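Prefoldin beta subunit 1 (Thermococcus sp., PDB 2ZQM) forms part of prefoldin, an archaeal molecular chaperone that stabilizes a range of proteins and appears to assist de novo folding without ATP. Local coordinates at residues 9-14 against 104-109. Numbering follows the deposited sequence.
Sequences QAMLGQ and TAQIQS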
ATOM      1  N   GLN A   9      35.060  -8.685 -13.915  0.50 12.73           N
ATOM      2  CA  GLN A   9      33.688  -9.191 -13.883  0.50 14.99           C
ATOM      3  C   GLN A   9      33.142  -8.980 -12.475  0.50 13.32           C
ATOM      4  O   GLN A   9      31.951  -8.741 -12.285  0.50 15.95           O
ATOM      5  CB  GLN A   9      33.666 -10.677 -14.231  0.50 13.48           C
ATOM      6  CG  GLN A   9      33.986 -10.942 -15.674  0.50 16.82           C
ATOM      7  CD  GLN A   9      32.759 -10.903 -16.548  0.50 16.87           C
ATOM      8  OE1 GLN A   9      31.887 -10.046 -16.382  0.50 15.23           O
ATOM      9  NE2 GLN A   9      32.684 -11.834 -17.496  0.50 18.76           N
ATOM     10  N   ALA A  10      34.033  -9.070 -11.493  1.00 13.11           N
ATOM     11  CA  ALA A  10      33.669  -8.875 -10.095  1.00 12.71           C
ATOM     12  C   ALA A  10      33.342  -7.396  -9.873  1.00 15.83           C
ATOM     13  O   ALA A  10      32.403  -7.050  -9.161  1.00 10.48           O
ATOM     14  CB  ALA A  10      34.823  -9.294  -9.199  1.00 11.92           C
ATOM     15  N   MET A  11      34.139  -6.520 -10.473  1.00 14.03           N
ATOM     16  CA  MET A  11      33.897  -5.095 -10.349  1.00 12.68           C
ATOM     17  C   MET A  11      32.553  -4.762 -10.993  1.00 14.54           C
ATOM     18  O   MET A  11      31.786  -3.952 -10.475  1.00 13.02           O
ATOM     19  CB  MET A  11      35.004  -4.317 -11.057  1.00 14.43           C
ATOM     20  CG  MET A  11      36.412  -4.653 -10.593  1.00 21.94           C
ATOM     21  SD  MET A  11      37.628  -3.708 -11.568  1.00 27.65           S
ATOM     22  CE  MET A  11      37.844  -2.347 -10.493  1.00 29.73           C
ATOM     23  N   LEU A  12      32.273  -5.375 -12.135  1.00 13.11           N
ATOM     24  CA  LEU A  12      31.000  -5.106 -12.809  1.00 15.49           C
ATOM     25  C   LEU A  12      29.827  -5.532 -11.922  1.00 16.84           C
ATOM     26  O   LEU A  12      28.788  -4.862 -11.877  1.00 17.95           O
ATOM     27  CB  LEU A  12      30.955  -5.830 -14.160  1.00 14.57           C
ATOM     28  CG  LEU A  12      31.870  -5.149 -15.190  1.00 17.65           C
ATOM     29  CD1 LEU A  12      32.124  -6.068 -16.378  1.00 18.57           C
ATOM     30  CD2 LEU A  12      31.231  -3.842 -15.635  1.00 19.63           C
ATOM     31  N   GLY A  13      30.004  -6.642 -11.209  1.00 17.26           N
ATOM     32  CA  GLY A  13      28.958  -7.130 -10.325  1.00 15.04           C
ATOM     33  C   GLY A  13      28.780  -6.175  -9.162  1.00 16.90           C
ATOM     34  O   GLY A  13      27.655  -5.859  -8.786  1.00 15.22           O
ATOM     35  N   GLN A  14      29.885  -5.698  -8.596  1.00 13.44           N
ATOM     36  CA  GLN A  14      29.794  -4.778  -7.467  1.00 13.20           C
ATOM     37  C   GLN A  14      29.188  -3.458  -7.927  1.00 14.97           C
ATOM     38  O   GLN A  14      28.448  -2.825  -7.179  1.00 14.78           O
ATOM     39  CB  GLN A  14      31.181  -4.557  -6.840  1.00 15.98           C
ATOM     40  CG  GLN A  14      31.190  -3.649  -5.585  1.00 23.09           C
ATOM     41  CD  GLN A  14      30.317  -4.179  -4.440  1.00 23.61           C
ATOM     42  OE1 GLN A  14      30.298  -5.378  -4.165  1.00 27.56           O
ATOM     43  NE2 GLN A  14      29.603  -3.276  -3.762  1.00 20.96           N
ATOM     44  N   THR A 104      33.590   2.834 -11.783  1.00 19.08           N
ATOM     45  CA  THR A 104      33.383   2.893 -13.225  1.00 19.55           C
ATOM     46  C   THR A 104      34.710   3.227 -13.908  1.00 20.48           C
ATOM     47  O   THR A 104      35.037   2.676 -14.960  1.00 23.90           O
ATOM     48  CB  THR A 104      32.340   3.961 -13.594  1.00 26.23           C
ATOM     49  OG1 THR A 104      31.060   3.569 -13.083  1.00 22.89           O
ATOM     50  CG2 THR A 104      32.241   4.114 -15.113  1.00 28.32           C
ATOM     51  N   ALA A 105      35.476   4.123 -13.298  1.00 21.14           N
ATOM     52  CA  ALA A 105      36.763   4.527 -13.853  1.00 20.09           C
ATOM     53  C   ALA A 105      37.750   3.366 -13.833  1.00 21.86           C
ATOM     54  O   ALA A 105      38.525   3.187 -14.777  1.00 21.97           O
ATOM     55  CB  ALA A 105      37.316   5.699 -13.076  1.00 20.10           C
ATOM     56  N   GLN A 106      37.721   2.568 -12.769  1.00 19.49           N
ATOM     57  CA  GLN A 106      38.633   1.432 -12.668  1.00 23.22           C
ATOM     58  C   GLN A 106      38.311   0.386 -13.727  1.00 20.50           C
ATOM     59  O   GLN A 106      39.210  -0.195 -14.331  1.00 17.91           O
ATOM     60  CB  GLN A 106      38.557   0.795 -11.284  1.00 24.60           C
ATOM     61  CG  GLN A 106      38.829   1.758 -10.156  1.00 35.58           C
ATOM     62  CD  GLN A 106      38.633   1.121  -8.797  1.00 42.42           C
ATOM     63  OE1 GLN A 106      38.284   1.799  -7.832  1.00 51.14           O
ATOM     64  NE2 GLN A 106      38.867  -0.185  -8.708  1.00 46.16           N
ATOM     65  N   ILE A 107      37.027   0.137 -13.946  1.00 17.39           N
ATOM     66  CA  ILE A 107      36.624  -0.834 -14.957  1.00 17.58           C
ATOM     67  C   ILE A 107      37.077  -0.365 -16.348  1.00 22.82           C
ATOM     68  O   ILE A 107      37.623  -1.145 -17.129  1.00 20.56           O
ATOM     69  CB  ILE A 107      35.085  -1.025 -14.979  1.00 19.65           C
ATOM     70  CG1 ILE A 107      34.627  -1.731 -13.696  1.00 13.10           C
ATOM     71  CG2 ILE A 107      34.674  -1.841 -16.215  1.00 19.32           C
ATOM     72  CD1 ILE A 107      33.125  -1.558 -13.397  1.00 19.79           C
ATOM     73  N   GLN A 108      36.856   0.911 -16.652  1.00 21.01           N
ATOM     74  CA  GLN A 108      37.235   1.447 -17.959  1.00 23.79           C
ATOM     75  C   GLN A 108      38.742   1.409 -18.164  1.00 20.76           C
ATOM     76  O   GLN A 108      39.214   1.159 -19.269  1.00 23.37           O
ATOM     77  CB  GLN A 108      36.712   2.879 -18.120  1.00 25.06           C
ATOM     78  CG  GLN A 108      35.188   2.929 -18.243  1.00 37.88           C
ATOM     79  CD  GLN A 108      34.635   4.341 -18.269  1.00 40.54           C
ATOM     80  OE1 GLN A 108      33.450   4.550 -18.543  1.00 44.98           O
ATOM     81  NE2 GLN A 108      35.488   5.320 -17.977  1.00 46.34           N
ATOM     82  N   SER A 109      39.490   1.652 -17.095  1.00 17.14           N
ATOM     83  CA  SER A 109      40.941   1.613 -17.177  1.00 24.27           C
ATOM     84  C   SER A 109      41.406   0.178 -17.392  1.00 27.31           C
ATOM     85  O   SER A 109      42.312  -0.074 -18.184  1.00 28.02           O
ATOM     86  CB  SER A 109      41.559   2.170 -15.897  1.00 29.29           C
ATOM     87  OG  SER A 109      42.969   2.089 -15.952  1.00 40.32           O
TER
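Met11 and Ile107 lie alongside each other, their side chains pointing opposite ways, where the two long helices of the prefoldin subunit, 6-47 and 68-111, pair as an antiparallel coiled coil near the ends that carry the chain termini, far from the beta hairpin 55-66. The axes of the short segments approach to 10.0 Å, with their N-to-C directions 154° apart, and Met11 and Ile107 face each other in register. Methionine suits this central place, its unbranched chain lying along the side chains of the neighbouring helix. Met11 runs straight through chi2 (178°), and a bend at chi3 turns the modelled methyl toward Gln106, roughly perpendicular to that extended chain; the approach is too close for a settled contact, and the methyl's placement is doubtful. Ile107 is buried, and its beta-branched side chain fills the seam with two arms: CG1 lies against CB of Met11 at 3.7 Å, while CG2 and CD1 both meet CD2 of Leu12. With an alanine here, the contacts of CG1, CG2 and CD1 would go, which would probably open a gap beside Met11 and Leu12. Leu12 also touches Ile4 of the N-terminal loop, and Val8 and Leu15 add further apolar cover around Ile107. Leu12 CD2 lies 3.7 Å from Ile107 CD1.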